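PDB 1WYZ: putative S-adenosylmethionine-dependent methyltransferase from Bacteroides thetaiotaomicron, which probably transfers methyl groups from S-adenosylmethionine to a substrate, as in the RsmI-like methyltransferases, although its own substrate is not established. Local coordinates for residues T26-I29 with R30-H34; P9-L12 with G13-L17; A106-R110 with Q111-V115. All coordinates share one frame; numbering follows the deposited sequence.

Contact 1. Residues T26-I29 with R30-H34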
loop_
_atom_site.group_PDB
_atom_site.type_symbol
_atom_site.label_atom_id
_atom_site.label_comp_id
_atom_site.label_asym_id
_atom_site.label_seq_id
_atom_site.Cartn_x
_atom_site.Cartn_y
_atom_site.Cartn_z
ATOM N N THR A 26 -7.453 -0.836 17.602
ATOM C CA THR A 26 -8.040 -1.621 18.681
ATOM C C THR A 26 -9.194 -0.845 19.319
ATOM O O THR A 26 -10.186 -1.429 19.758
ATOM C CB THR A 26 -6.997 -1.962 19.784
ATOM O OG1 THR A 26 -5.754 -2.323 19.177
ATOM C CG2 THR A 26 -7.481 -3.137 20.645
ATOM N N GLU A 27 -9.060 0.476 19.369
ATOM C CA GLU A 27 -10.097 1.314 19.955
ATOM C C GLU A 27 -11.409 1.187 19.196
ATOM O O GLU A 27 -12.467 1.007 19.799
ATOM C CB GLU A 27 -9.668 2.785 19.964
ATOM C CG GLU A 27 -8.576 3.128 20.964
ATOM C CD GLU A 27 -8.151 4.581 20.853
ATOM O OE1 GLU A 27 -9.045 5.458 20.862
ATOM O OE2 GLU A 27 -6.928 4.841 20.752
ATOM N N ILE A 28 -11.349 1.283 17.872
ATOM C CA ILE A 28 -12.577 1.190 17.105
ATOM C C ILE A 28 -13.075 -0.256 17.032
ATOM O O ILE A 28 -14.276 -0.509 17.002
ATOM C CB ILE A 28 -12.421 1.824 15.675
ATOM C CG1 ILE A 28 -11.606 0.922 14.769
ATOM C CG2 ILE A 28 -11.741 3.186 15.767
ATOM C CD1 ILE A 28 -12.411 -0.142 14.043
ATOM N N ILE A 29 -12.167 -1.217 17.026
ATOM C CA ILE A 29 -12.629 -2.595 16.984
ATOM C C ILE A 29 -13.526 -2.873 18.192
ATOM O O ILE A 29 -14.565 -3.521 18.063
ATOM C CB ILE A 29 -11.464 -3.586 16.974
ATOM C CG1 ILE A 29 -10.842 -3.609 15.569
ATOM C CG2 ILE A 29 -11.959 -4.962 17.421
ATOM C CD1 ILE A 29 -9.499 -4.326 15.475
ATOM N N ARG A 30 -13.115 -2.372 19.357
ATOM C CA ARG A 30 -13.874 -2.536 20.593
ATOM C C ARG A 30 -15.309 -2.042 20.420
ATOM O O ARG A 30 -16.218 -2.469 21.140
ATOM C CB ARG A 30 -13.211 -1.755 21.731
ATOM C CG ARG A 30 -11.947 -2.396 22.261
ATOM C CD ARG A 30 -11.231 -1.506 23.250
ATOM N NE ARG A 30 -9.981 -2.120 23.686
ATOM C CZ ARG A 30 -8.892 -1.440 24.039
ATOM N NH1 ARG A 30 -8.893 -0.111 24.007
ATOM N NH2 ARG A 30 -7.796 -2.094 24.408
ATOM N N GLY A 31 -15.507 -1.136 19.467
ATOM C CA GLY A 31 -16.832 -0.602 19.228
ATOM C C GLY A 31 -17.697 -1.479 18.346
ATOM O O GLY A 31 -18.850 -1.763 18.671
ATOM N N ILE A 32 -17.136 -1.916 17.225
ATOM C CA ILE A 32 -17.851 -2.744 16.258
ATOM C C ILE A 32 -18.455 -4.018 16.837
ATOM O O ILE A 32 -17.796 -4.748 17.569
ATOM C CB ILE A 32 -16.923 -3.113 15.105
ATOM C CG1 ILE A 32 -16.346 -1.831 14.498
ATOM C CG2 ILE A 32 -17.675 -3.929 14.075
ATOM C CD1 ILE A 32 -17.270 -0.942 13.688
ATOM N N ARG A 33 -19.713 -4.271 16.486
ATOM C CA ARG A 33 -20.453 -5.444 16.952
ATOM C C ARG A 33 -20.722 -6.415 15.809
ATOM O O ARG A 33 -21.016 -7.588 16.039
ATOM C CB ARG A 33 -21.808 -5.034 17.535
ATOM C CG ARG A 33 -21.764 -4.123 18.751
ATOM C CD ARG A 33 -23.187 -3.781 19.186
ATOM N NE ARG A 33 -23.229 -3.009 20.424
ATOM C CZ ARG A 33 -24.351 -2.615 21.021
ATOM N NH1 ARG A 33 -25.531 -2.918 20.490
ATOM N NH2 ARG A 33 -24.294 -1.923 22.155
ATOM N N HIS A 34 -20.640 -5.908 14.579
ATOM C CA HIS A 34 -20.898 -6.705 13.375
ATOM C C HIS A 34 -19.720 -6.675 12.404
ATOM O O HIS A 34 -19.319 -5.611 11.945
ATOM C CB HIS A 34 -22.126 -6.168 12.635
ATOM C CG HIS A 34 -23.265 -5.794 13.530
ATOM N ND1 HIS A 34 -23.141 -4.876 14.550
ATOM C CD2 HIS A 34 -24.563 -6.182 13.531
ATOM C CE1 HIS A 34 -24.311 -4.713 15.140
ATOM N NE2 HIS A 34 -25.190 -5.494 14.541
#
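With the first torsion of Thr-26 at -42°, its methyl CG2 stands anti to the backbone N, where it meets the guanidinium of Arg-30, four residues on. Arg-30 has its CG anti to the carbonyl carbon (chi1 -74°) and runs extended from CG to NE, so that its stem comes back past the carbonyl of Thr-26: Arg-30 CG lies 3.2 Å from Thr-26 O. The two side chains cross obliquely. Thr-26 CG2 rests over one face of the guanidinium, 3.7 Å above its plane and offset toward the rim, and is 3.9 Å from Arg-30 NH2. The contact is therefore a methyl group against a flat cation; the charge itself is met by Asp-51, which forms a salt bridge with NE.

The backbone supplies the frame. Arg-30 N bonds to Thr-26 O at 3.1 Å with an N-H...O angle of 160°, a helical i to i+4 bond. Ile-28 O then accepts twice, from Gly-31 N at 2.8 Å and from Ile-32 N at 3.2 Å. On the inner side, Ile-28 CD1 approaches Ile-32 CG1 at 4.3 Å, and both isoleucines pack on Tyr-6 of strand 5-8. Ile-29 adds contacts to Leu-8 of that strand and to Leu-47 and Val-50 of helix 40-50. Residues 26-32 thus have a buried apolar side and an exposed side bearing Glu-27 and Arg-30. This is the helix-to-strand turn of a beta-alpha-beta unit, carrying the chain from helix 24-29 into strand 34-37 of the parallel sheet.

Contact 2. Residues P9-L12 with G13-L17; sequences PVTL and GDTPL
Thr-11 turns its hydroxyl onto the carbonyl of Gly-13 in the loop that follows the first strand, 5-8, of a parallel alpha/beta domain and leads into helix 17-20. The bond is decided by the first torsion of Thr-11 (chi1 62°), which places OG1 in the crowded position between the backbone N and the carbonyl carbon. From there OG1 donates to Gly-13 O at 2.8 Å. The donor lies in the carbonyl plane with a C=O...OG1 angle of 155°, evidence of a well-directed bond across only two residues. Thr-15 N adds a weak bond to the same oxygen at 3.5 Å, so Gly-13 O is drawn on by both limbs of the turn.

The same rotation sends the methyl of Thr-11 the other way, anti to the carbonyl carbon, where CG2 comes 3.9 Å from Thr-15 OG1 and also reaches Leu-17. Thr-15 holds its hydroxyl in a matching rotation, and the two threonines slide past each other in opposite directions. A valine in place of Thr-11 removes the hydroxyl, and would probably leave Gly-13 O with the weak bond from Thr-15 N as its remaining partner in this loop, and the turn less firmly fixed.

Around the loop, Thr-11 and Thr-15 both touch Val-20, while Leu-17 packs on Phe-46 and Val-50 of helix 40-50. Leu-12 packs on Pro-121 and Thr-202, the latter between two strands of the second, mixed sheet. Leu-17 crosses Thr-11 at about a right angle, and its CD1 meets Thr-11 CG2 at 3.7 Å.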
loop_
_atom_site.group_PDB
_atom_site.type_symbol
_atom_site.label_atom_id
_atom_site.label_comp_id
_atom_site.label_asym_id
_atom_site.label_seq_id
_atom_site.Cartn_x
_atom_site.Cartn_y
_atom_site.Cartn_z
ATOM N N PRO A 9 -7.380 -4.173 8.882
ATOM C CA PRO A 9 -6.290 -5.065 8.462
ATOM C C PRO A 9 -5.743 -5.997 9.561
ATOM O O PRO A 9 -5.815 -5.687 10.748
ATOM C CB PRO A 9 -5.237 -4.093 7.915
ATOM C CG PRO A 9 -5.519 -2.796 8.625
ATOM C CD PRO A 9 -7.015 -2.753 8.700
ATOM N N VAL A 10 -5.214 -7.148 9.158
ATOM C CA VAL A 10 -4.639 -8.121 10.108
ATOM C C VAL A 10 -3.141 -8.285 9.829
ATOM O O VAL A 10 -2.597 -7.605 8.958
ATOM C CB VAL A 10 -5.311 -9.526 9.987
ATOM C CG1 VAL A 10 -6.799 -9.436 10.303
ATOM C CG2 VAL A 10 -5.091 -10.087 8.587
ATOM N N THR A 11 -2.483 -9.191 10.548
ATOM C CA THR A 11 -1.045 -9.410 10.355
ATOM C C THR A 11 -0.715 -10.165 9.065
ATOM O O THR A 11 -1.501 -10.990 8.596
ATOM C CB THR A 11 -0.422 -10.217 11.523
ATOM O OG1 THR A 11 -1.033 -11.511 11.593
ATOM C CG2 THR A 11 -0.611 -9.490 12.848
ATOM N N LEU A 12 0.456 -9.877 8.502
ATOM C CA LEU A 12 0.920 -10.526 7.280
ATOM C C LEU A 12 1.351 -11.956 7.609
ATOM O O LEU A 12 1.201 -12.865 6.797
ATOM C CB LEU A 12 2.100 -9.745 6.679
ATOM C CG LEU A 12 1.949 -8.979 5.350
ATOM C CD1 LEU A 12 0.645 -8.183 5.314
ATOM C CD2 LEU A 12 3.145 -8.054 5.172
ATOM N N GLY A 13 1.885 -12.152 8.809
ATOM C CA GLY A 13 2.311 -13.480 9.215
ATOM C C GLY A 13 2.062 -13.720 10.692
ATOM O O GLY A 13 1.059 -13.275 11.239
ATOM N N ASP A 14 2.984 -14.434 11.332
ATOM C CA ASP A 14 2.892 -14.740 12.755
ATOM C C ASP A 14 3.755 -13.756 13.556
ATOM O O ASP A 14 4.916 -14.033 13.864
ATOM C CB ASP A 14 3.352 -16.185 13.003
ATOM C CG ASP A 14 3.610 -16.475 14.471
ATOM O OD1 ASP A 14 2.726 -16.173 15.298
ATOM O OD2 ASP A 14 4.693 -17.006 14.800
ATOM N N THR A 15 3.181 -12.600 13.879
ATOM C CA THR A 15 3.897 -11.570 14.626
ATOM C C THR A 15 3.006 -10.904 15.652
ATOM O O THR A 15 1.790 -10.971 15.568
ATOM C CB THR A 15 4.390 -10.430 13.718
ATOM O OG1 THR A 15 3.253 -9.806 13.099
ATOM C CG2 THR A 15 5.351 -10.942 12.662
ATOM N N PRO A 16 3.614 -10.239 16.640
ATOM C CA PRO A 16 2.810 -9.553 17.662
ATOM C C PRO A 16 2.010 -8.452 16.956
ATOM O O PRO A 16 2.589 -7.618 16.257
ATOM C CB PRO A 16 3.866 -8.975 18.604
ATOM C CG PRO A 16 5.030 -9.946 18.455
ATOM C CD PRO A 16 5.054 -10.203 16.967
ATOM N N LEU A 17 0.691 -8.457 17.126
ATOM C CA LEU A 17 -0.170 -7.457 16.493
ATOM C C LEU A 17 0.333 -6.010 16.601
ATOM O O LEU A 17 0.133 -5.206 15.690
ATOM C CB LEU A 17 -1.585 -7.535 17.071
ATOM C CG LEU A 17 -2.613 -8.430 16.377
ATOM C CD1 LEU A 17 -2.100 -9.846 16.270
ATOM C CD2 LEU A 17 -3.925 -8.382 17.159
#

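Contact 3. Residues A106-R110 with Q111-V115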
loop_
_atom_site.group_PDB
_atom_site.type_symbol
_atom_site.label_atom_id
_atom_site.label_comp_id
_atom_site.label_asym_id
_atom_site.label_seq_id
_atom_site.Cartn_x
_atom_site.Cartn_y
_atom_site.Cartn_z
ATOM N N ALA A 106 -17.511 -2.052 -2.565
ATOM C CA ALA A 106 -18.184 -1.671 -3.801
ATOM C C ALA A 106 -19.695 -1.530 -3.571
ATOM O O ALA A 106 -20.311 -0.556 -3.999
ATOM C CB ALA A 106 -17.893 -2.705 -4.909
ATOM N N ILE A 107 -20.295 -2.498 -2.894
ATOM C CA ILE A 107 -21.719 -2.408 -2.619
ATOM C C ILE A 107 -21.958 -1.223 -1.673
ATOM O O ILE A 107 -22.892 -0.439 -1.874
ATOM C CB ILE A 107 -22.263 -3.700 -1.953
ATOM C CG1 ILE A 107 -22.167 -4.878 -2.916
ATOM C CG2 ILE A 107 -23.689 -3.478 -1.502
ATOM C CD1 ILE A 107 -23.124 -5.983 -2.772
ATOM N N ALA A 108 -21.101 -1.092 -0.657
ATOM C CA ALA A 108 -21.237 -0.010 0.320
ATOM C C ALA A 108 -21.115 1.389 -0.287
ATOM O O ALA A 108 -21.845 2.291 0.114
ATOM C CB ALA A 108 -20.226 -0.173 1.458
ATOM N N GLN A 109 -20.201 1.565 -1.244
ATOM C CA GLN A 109 -20.012 2.857 -1.911
ATOM C C GLN A 109 -21.254 3.154 -2.724
ATOM O O GLN A 109 -21.704 4.298 -2.794
ATOM C CB GLN A 109 -18.793 2.832 -2.850
ATOM C CG GLN A 109 -17.439 3.013 -2.151
ATOM C CD GLN A 109 -17.260 4.404 -1.538
ATOM O OE1 GLN A 109 -16.202 4.720 -0.990
ATOM N NE2 GLN A 109 -18.296 5.232 -1.621
ATOM N N ARG A 110 -21.800 2.101 -3.325
ATOM C CA ARG A 110 -22.998 2.194 -4.146
ATOM C C ARG A 110 -24.177 2.708 -3.322
ATOM O O ARG A 110 -25.037 3.431 -3.834
ATOM C CB ARG A 110 -23.321 0.819 -4.734
ATOM C CG ARG A 110 -24.301 0.828 -5.890
ATOM C CD ARG A 110 -24.361 -0.553 -6.514
ATOM N NE ARG A 110 -25.194 -0.613 -7.712
ATOM C CZ ARG A 110 -25.529 -1.747 -8.318
ATOM N NH1 ARG A 110 -25.103 -2.909 -7.834
ATOM N NH2 ARG A 110 -26.287 -1.724 -9.408
ATOM N N GLN A 111 -24.216 2.330 -2.046
ATOM C CA GLN A 111 -25.284 2.778 -1.164
ATOM C C GLN A 111 -24.847 4.029 -0.424
ATOM O O GLN A 111 -25.475 4.449 0.546
ATOM C CB GLN A 111 -25.657 1.670 -0.185
ATOM C CG GLN A 111 -26.149 0.426 -0.901
ATOM C CD GLN A 111 -26.717 -0.609 0.043
ATOM O OE1 GLN A 111 -26.070 -1.003 1.005
ATOM N NE2 GLN A 111 -27.932 -1.059 -0.232
ATOM N N LYS A 112 -23.755 4.617 -0.898
ATOM C CA LYS A 112 -23.203 5.835 -0.325
ATOM C C LYS A 112 -22.991 5.755 1.189
ATOM O O LYS A 112 -23.167 6.737 1.904
ATOM C CB LYS A 112 -24.102 7.020 -0.685
ATOM C CG LYS A 112 -23.585 8.373 -0.253
ATOM C CD LYS A 112 -24.713 9.404 -0.257
ATOM C CE LYS A 112 -24.290 10.704 0.421
ATOM N NZ LYS A 112 -23.944 10.512 1.864
ATOM N N LEU A 113 -22.618 4.574 1.678
ATOM C CA LEU A 113 -22.336 4.404 3.103
ATOM C C LEU A 113 -20.895 4.855 3.312
ATOM O O LEU A 113 -20.067 4.743 2.393
ATOM C CB LEU A 113 -22.449 2.937 3.524
ATOM C CG LEU A 113 -23.796 2.229 3.430
ATOM C CD1 LEU A 113 -23.593 0.743 3.785
ATOM C CD2 LEU A 113 -24.823 2.912 4.346
ATOM N N LYS A 114 -20.596 5.351 4.513
ATOM C CA LYS A 114 -19.246 5.812 4.850
ATOM C C LYS A 114 -18.266 4.650 5.007
ATOM O O LYS A 114 -18.520 3.688 5.733
ATOM C CB LYS A 114 -19.262 6.634 6.148
ATOM C CG LYS A 114 -17.893 7.081 6.630
ATOM C CD LYS A 114 -17.231 7.942 5.594
ATOM C CE LYS A 114 -16.038 8.664 6.167
ATOM N NZ LYS A 114 -16.447 9.524 7.308
ATOM N N VAL A 115 -17.135 4.771 4.326
ATOM C CA VAL A 115 -16.097 3.754 4.355
ATOM C C VAL A 115 -14.804 4.398 4.856
ATOM O O VAL A 115 -14.453 5.518 4.462
ATOM C CB VAL A 115 -15.855 3.181 2.932
ATOM C CG1 VAL A 115 -14.805 2.075 2.965
ATOM C CG2 VAL A 115 -17.155 2.672 2.370
#
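A Schellman motif, local to the chain, joins the last turn of helix 100-110 to the loop that enters strand 115-117, at one margin of the parallel sheet. Two backbone bonds, one within the other, identify it: the 6→1 bond, Leu-113 N to Ala-108 O at 2.9 Å, and within it the 5→2 bond, Lys-112 N to Gln-109 O at 2.8 Å. Lys-112 is the C-prime residue, and its positive phi of 52° breaks the helical path and ends the helix. Gln-111 N still bonds to Ile-107 O at 3.1 Å, in the helical pattern.

The turn folds Leu-113 back over the helix end. The backbone sets Leu-113 CB 3.5 Å from Ala-108 O, beside the oxygen its own N-H grips; with CG anti to the carbonyl carbon (chi1 -64°), the branch carries CD1 to the Ala-108 methyl. Gln-111 brings the methylene CG within 3.5 Å of Ile-107 O and packs on Leu-77 of helix 70-81, as Leu-113 does on Leu-80. On the sheet side, Ala-108 lies against Leu-5 and Val-115 against Leu-7, while Val-115 also meets Ala-130 of the second subunit. The small methyl Ala-108 CB touches two branched chains, Leu-113 CD1 at 4.2 Å, the apolar contact across the Schellman turn, and Val-115 CG2 at 4.3 Å.

How the contacts relate
Followed from the N terminus, the chain forms contact 2 first, then contact 1, then contact 3; all three lie in series, and none encloses or crosses another. Contact 2 shapes the exit from strand 5-8 toward helix 17-20, contact 1 the passage from helix 24-29 into strand 34-37, and contact 3 that from helix 100-110 into strand 115-117. They do not touch: the nearest atoms of contacts 1 and 2 are about 6 Å apart, and the centres of contacts 2 and 3 about 27 Å. What connects them is the parallel sheet, with strand 5-8 packed by both contacts 1 and 3, and helix 40-50 shared by contacts 1 and 2.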